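PDB 2D4E: 5-carboxymethyl-2-hydroxymuconate semialdehyde dehydrogenase from Thermus thermophilus, which probably catalyses the NAD-dependent oxidation of 5-carboxymethyl-2-hydroxymuconate semialdehyde to the corresponding carboxylic acid, as a member of the aldehyde dehydrogenase family. Local coordinates for residues Asn390-Thr395 with Gly412-Ala417; Val280-Asp285 with Leu312-Ile317. All blocks are in the same frame, centred on the assembly; numbering follows the deposited sequence.

Contact 1 of 2, residues Asn390-Thr395 with Gly412-Ala417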
loop_
_atom_site.group_PDB
_atom_site.type_symbol
_atom_site.label_atom_id
_atom_site.label_comp_id
_atom_site.label_asym_id
_atom_site.label_seq_id
_atom_site.Cartn_x
_atom_site.Cartn_y
_atom_site.Cartn_z
ATOM N N ASN C 390 20.691 22.324 39.250
ATOM C CA ASN C 390 19.883 21.155 39.588
ATOM C C ASN C 390 20.569 19.856 39.156
ATOM O O ASN C 390 19.991 19.054 38.426
ATOM C CB ASN C 390 18.526 21.274 38.906
ATOM C CG ASN C 390 17.894 22.627 39.123
ATOM O OD1 ASN C 390 17.687 23.044 40.258
ATOM N ND2 ASN C 390 17.586 23.323 38.033
ATOM N N TYR C 391 21.798 19.649 39.624
ATOM C CA TYR C 391 22.564 18.464 39.258
ATOM C C TYR C 391 22.324 17.231 40.120
ATOM O O TYR C 391 22.410 17.280 41.352
ATOM C CB TYR C 391 24.062 18.780 39.262
ATOM C CG TYR C 391 24.487 19.846 38.271
ATOM C CD1 TYR C 391 24.446 21.206 38.607
ATOM C CD2 TYR C 391 24.938 19.497 37.002
ATOM C CE1 TYR C 391 24.848 22.189 37.694
ATOM C CE2 TYR C 391 25.341 20.468 36.087
ATOM C CZ TYR C 391 25.295 21.808 36.435
ATOM O OH TYR C 391 25.682 22.756 35.510
ATOM N N LEU C 392 22.030 16.120 39.456
ATOM C CA LEU C 392 21.804 14.859 40.143
ATOM C C LEU C 392 22.847 13.871 39.644
ATOM O O LEU C 392 23.144 13.819 38.450
ATOM C CB LEU C 392 20.409 14.303 39.844
ATOM C CG LEU C 392 20.123 12.987 40.587
ATOM C CD1 LEU C 392 19.916 13.279 42.075
ATOM C CD2 LEU C 392 18.899 12.303 40.005
ATOM N N LEU C 393 23.413 13.099 40.561
ATOM C CA LEU C 393 24.405 12.106 40.185
ATOM C C LEU C 393 23.720 10.937 39.478
ATOM O O LEU C 393 22.613 10.533 39.851
ATOM C CB LEU C 393 25.134 11.585 41.423
ATOM C CG LEU C 393 26.070 12.510 42.198
ATOM C CD1 LEU C 393 26.441 11.842 43.516
ATOM C CD2 LEU C 393 27.317 12.802 41.370
ATOM N N PRO C 394 24.352 10.401 38.421
ATOM C CA PRO C 394 23.730 9.266 37.737
ATOM C C PRO C 394 23.490 8.230 38.841
ATOM O O PRO C 394 24.381 7.954 39.648
ATOM C CB PRO C 394 24.804 8.860 36.741
ATOM C CG PRO C 394 25.345 10.201 36.314
ATOM C CD PRO C 394 25.484 10.938 37.634
ATOM N N THR C 395 22.287 7.669 38.875
ATOM C CA THR C 395 21.892 6.729 39.923
ATOM C C THR C 395 21.487 5.332 39.448
ATOM O O THR C 395 20.784 5.185 38.452
ATOM C CB THR C 395 20.721 7.350 40.727
ATOM O OG1 THR C 395 21.120 8.639 41.211
ATOM C CG2 THR C 395 20.323 6.462 41.911
ATOM N N GLY C 412 14.577 11.003 35.005
ATOM C CA GLY C 412 15.831 11.543 35.483
ATOM C C GLY C 412 16.881 10.474 35.277
ATOM O O GLY C 412 16.541 9.354 34.876
ATOM N N PRO C 413 18.161 10.771 35.540
ATOM C CA PRO C 413 19.201 9.756 35.345
ATOM C C PRO C 413 19.195 8.715 36.462
ATOM O O PRO C 413 20.154 8.603 37.232
ATOM C CB PRO C 413 20.479 10.590 35.298
ATOM C CG PRO C 413 20.174 11.703 36.257
ATOM C CD PRO C 413 18.743 12.068 35.932
ATOM N N VAL C 414 18.100 7.963 36.542
ATOM C CA VAL C 414 17.930 6.932 37.562
ATOM C C VAL C 414 17.563 5.601 36.919
ATOM O O VAL C 414 16.570 5.501 36.201
ATOM C CB VAL C 414 16.815 7.300 38.567
ATOM C CG1 VAL C 414 16.685 6.194 39.615
ATOM C CG2 VAL C 414 17.118 8.641 39.238
ATOM N N LEU C 415 18.360 4.580 37.202
ATOM C CA LEU C 415 18.137 3.254 36.639
ATOM C C LEU C 415 17.849 2.218 37.714
ATOM O O LEU C 415 18.387 2.292 38.820
ATOM C CB LEU C 415 19.369 2.807 35.851
ATOM C CG LEU C 415 19.331 1.408 35.219
ATOM C CD1 LEU C 415 18.361 1.409 34.038
ATOM C CD2 LEU C 415 20.727 1.013 34.746
ATOM N N VAL C 416 16.988 1.261 37.384
ATOM C CA VAL C 416 16.674 0.178 38.304
ATOM C C VAL C 416 16.934 -1.137 37.572
ATOM O O VAL C 416 16.340 -1.408 36.535
ATOM C CB VAL C 416 15.201 0.238 38.808
ATOM C CG1 VAL C 416 14.225 0.129 37.646
ATOM C CG2 VAL C 416 14.959 -0.885 39.804
ATOM N N ALA C 417 17.864 -1.924 38.106
ATOM C CA ALA C 417 18.243 -3.216 37.537
ATOM C C ALA C 417 17.425 -4.331 38.196
ATOM O O ALA C 417 17.333 -4.405 39.423
ATOM C CB ALA C 417 19.731 -3.458 37.756
#
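With its CG set anti to the backbone N (chi1 -178°), Leu392 sends CD2 across to the ring of Pro413. Val414 has CG2 beside its own backbone N, which lets this methyl close on Leu392 and Thr395 together. The site is the start of a parallel strand pair in the mixed sheet of the aldehyde dehydrogenase fold, where a loop ending at Leu393 and Pro394 runs into strand 395-398 beside strand 414-420. Leu392 CD2 lies 4.0 Å from Pro413 CG, the two side chains meeting at a slant, and 4.1 Å from Val414 CG2. Leu353, Val356 and Leu357 of helix 350-365 pack against the same leucine, leaving it buried.

Two backbone hydrogen bonds of Thr395 join the segments. Its N donates to Pro413 O at 2.8 Å, close to the C=O axis, and its O accepts from Leu415 N. Thr395 therefore straddles Val414, its parallel bridge partner, as expected for parallel pairing. The same carbonyl O also takes a CA-H...O contact from Val414 CA at 3.5 Å. Their side chains lie on one face of the sheet, with Thr395 CB against Val414 CG2. Pro413, the centre of an inverse gamma turn closed by Val414 N on Gly412 O, directs its carbonyl to the incoming strand at this point. Phe298 of helix 286-298 touches both Pro413 and Pro394.

The threonine hydroxyl turns back on its own segment. Gly374 N hydrogen-bonds to this oxygen; with Leu393 O as the second partner, the buried polar atom is held twice and its rotation is probably fixed. Thr395 OG1 donates to Leu393 O at 2.8 Å, approaching 30° from the carbonyl plane.

Contact 2 of 2, residues Val280-Asp285 with Leu312-Ile317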
loop_
_atom_site.group_PDB
_atom_site.type_symbol
_atom_site.label_atom_id
_atom_site.label_comp_id
_atom_site.label_asym_id
_atom_site.label_seq_id
_atom_site.Cartn_x
_atom_site.Cartn_y
_atom_site.Cartn_z
ATOM N N VAL C 280 18.785 -7.840 28.790
ATOM C CA VAL C 280 20.093 -8.324 28.382
ATOM C C VAL C 280 20.236 -9.795 28.711
ATOM O O VAL C 280 20.171 -10.193 29.879
ATOM C CB VAL C 280 21.219 -7.546 29.079
ATOM C CG1 VAL C 280 22.576 -8.049 28.593
ATOM C CG2 VAL C 280 21.073 -6.049 28.789
ATOM N N PHE C 281 20.417 -10.604 27.673
ATOM C CA PHE C 281 20.584 -12.044 27.838
ATOM C C PHE C 281 22.063 -12.414 27.865
ATOM O O PHE C 281 22.902 -11.732 27.264
ATOM C CB PHE C 281 19.874 -12.787 26.709
ATOM C CG PHE C 281 18.379 -12.774 26.830
ATOM C CD1 PHE C 281 17.714 -13.794 27.508
ATOM C CD2 PHE C 281 17.633 -11.724 26.292
ATOM C CE1 PHE C 281 16.324 -13.769 27.651
ATOM C CE2 PHE C 281 16.244 -11.686 26.428
ATOM C CZ PHE C 281 15.587 -12.714 27.111
ATOM N N ALA C 282 22.371 -13.500 28.564
ATOM C CA ALA C 282 23.743 -13.966 28.701
ATOM C C ALA C 282 24.466 -14.239 27.383
ATOM O O ALA C 282 25.689 -14.210 27.338
ATOM C CB ALA C 282 23.764 -15.215 29.570
ATOM N N ASP C 283 23.718 -14.480 26.309
ATOM C CA ASP C 283 24.329 -14.799 25.017
ATOM C C ASP C 283 24.562 -13.614 24.081
ATOM O O ASP C 283 25.008 -13.795 22.952
ATOM C CB ASP C 283 23.462 -15.827 24.283
ATOM C CG ASP C 283 22.259 -15.187 23.597
ATOM O OD1 ASP C 283 21.789 -14.135 24.081
ATOM O OD2 ASP C 283 21.780 -15.738 22.582
ATOM N N ALA C 284 24.260 -12.409 24.539
ATOM C CA ALA C 284 24.416 -11.236 23.693
ATOM C C ALA C 284 25.823 -10.676 23.703
ATOM O O ALA C 284 26.674 -11.108 24.477
ATOM C CB ALA C 284 23.435 -10.155 24.129
ATOM N N ASP C 285 26.068 -9.726 22.811
ATOM C CA ASP C 285 27.358 -9.053 22.762
ATOM C C ASP C 285 27.270 -8.128 23.978
ATOM O O ASP C 285 26.655 -7.062 23.908
ATOM C CB ASP C 285 27.470 -8.228 21.481
ATOM C CG ASP C 285 28.799 -7.522 21.363
ATOM O OD1 ASP C 285 29.314 -7.062 22.401
ATOM O OD2 ASP C 285 29.319 -7.415 20.235
ATOM N N LEU C 312 16.635 -5.240 32.723
ATOM C CA LEU C 312 16.378 -6.634 33.069
ATOM C C LEU C 312 17.560 -7.463 32.598
ATOM O O LEU C 312 17.838 -7.531 31.403
ATOM C CB LEU C 312 15.086 -7.113 32.402
ATOM C CG LEU C 312 13.811 -6.574 33.059
ATOM C CD1 LEU C 312 12.623 -6.639 32.095
ATOM C CD2 LEU C 312 13.534 -7.388 34.311
ATOM N N VAL C 313 18.256 -8.093 33.539
ATOM C CA VAL C 313 19.428 -8.886 33.211
ATOM C C VAL C 313 19.282 -10.332 33.664
ATOM O O VAL C 313 18.882 -10.599 34.796
ATOM C CB VAL C 313 20.688 -8.276 33.860
ATOM C CG1 VAL C 313 21.931 -9.036 33.416
ATOM C CG2 VAL C 313 20.794 -6.797 33.496
ATOM N N GLU C 314 19.600 -11.262 32.771
ATOM C CA GLU C 314 19.506 -12.684 33.088
ATOM C C GLU C 314 20.371 -12.942 34.324
ATOM O O GLU C 314 21.505 -12.465 34.409
ATOM C CB GLU C 314 19.989 -13.518 31.902
ATOM C CG GLU C 314 19.624 -14.991 31.982
ATOM C CD GLU C 314 19.899 -15.731 30.680
ATOM O OE1 GLU C 314 20.347 -15.090 29.697
ATOM O OE2 GLU C 314 19.661 -16.958 30.640
ATOM N N GLU C 315 19.821 -13.691 35.275
ATOM C CA GLU C 315 20.491 -13.991 36.536
ATOM C C GLU C 315 21.952 -14.412 36.491
ATOM O O GLU C 315 22.772 -13.869 37.235
ATOM C CB GLU C 315 19.694 -15.044 37.311
ATOM C CG GLU C 315 18.330 -14.555 37.775
ATOM C CD GLU C 315 17.568 -15.593 38.579
ATOM O OE1 GLU C 315 16.427 -15.295 38.996
ATOM O OE2 GLU C 315 18.106 -16.702 38.796
ATOM N N LYS C 316 22.284 -15.369 35.626
ATOM C CA LYS C 316 23.652 -15.877 35.543
ATOM C C LYS C 316 24.722 -14.834 35.239
ATOM O O LYS C 316 25.909 -15.109 35.397
ATOM C CB LYS C 316 23.742 -17.017 34.519
ATOM C CG LYS C 316 23.534 -16.587 33.070
ATOM C CD LYS C 316 23.706 -17.750 32.093
ATOM C CE LYS C 316 22.580 -18.766 32.218
ATOM N NZ LYS C 316 22.682 -19.848 31.191
ATOM N N ILE C 317 24.319 -13.644 34.800
ATOM C CA ILE C 317 25.293 -12.593 34.502
ATOM C C ILE C 317 24.945 -11.290 35.199
ATOM O O ILE C 317 25.609 -10.273 34.994
ATOM C CB ILE C 317 25.377 -12.287 32.998
ATOM C CG1 ILE C 317 23.996 -11.871 32.474
ATOM C CG2 ILE C 317 25.940 -13.486 32.257
ATOM C CD1 ILE C 317 24.036 -11.111 31.160
#
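Glu314 reaches over to the backbone of Ala282 just where strand 310-314 gives way to helix 315-331. Its CB lies 3.9 Å from Val280 O; CG is anti to the backbone N (chi1 -166°), and the extended chain carries CD to within 4.1 Å of Ala282 CB. At the tip, OE1 accepts a nearly straight hydrogen bond from Ala282 N at 2.8 Å, on the anti side of the carboxylate and 26° out of its plane. The same oxygen touches Phe281 CD1 at 3.7 Å, with ring and carboxylate planes 75° apart. The hydrogen bond to Ala282 N ties the second residue of the type I turn Phe281-Ala284 to the end of the strand. With an alanine here the carboxylate is gone, which would probably leave Ala282 N without its acceptor and the turn freer to shift.

One step before Phe281, the backbones pair in parallel: Val280 N donates to Leu312 O, and Val280 O accepts from Glu314 N, so Val280 spans Val313. Within the turn, Ala282 CB touches Lys316 CD, 3.6 Å away, and Ile317 CG2 at 3.9 Å, while Ile317 CD1 rests against Ala282 CA.

The contact lies at the ends of neighbouring strands 277-280 and 310-314 of the mixed sheet, with strand 414-420 beyond 310-314 and strand 438-442 beyond 277-280. Val280 is covered by helix 286-298 and by Phe321 of helix 315-331, whereas Phe281 meets Ala426 of helix 423-431.

Overall arrangement
Both contacts belong to one mixed sheet and lie on the same side of the chain's centre, their own centres 22 Å apart. They come in series: 280-285 with 312-317 is complete before 390-395 with 412-417 begins. Strands 310-314 and 414-420 are neighbours, although the nearest atoms of the contacts stay about 5 Å apart. Helix 286-298 packs on residues of both, and helix 315-331, whose first turn belongs to contact 2, also reaches Leu415 and Ala417 of contact 1. Together they tie four adjacent parallel strands into the sheet that, as in other aldehyde dehydrogenases, probably forms the core of the catalytic domain; the Pro413 side chain is about 13 Å from bound NAD.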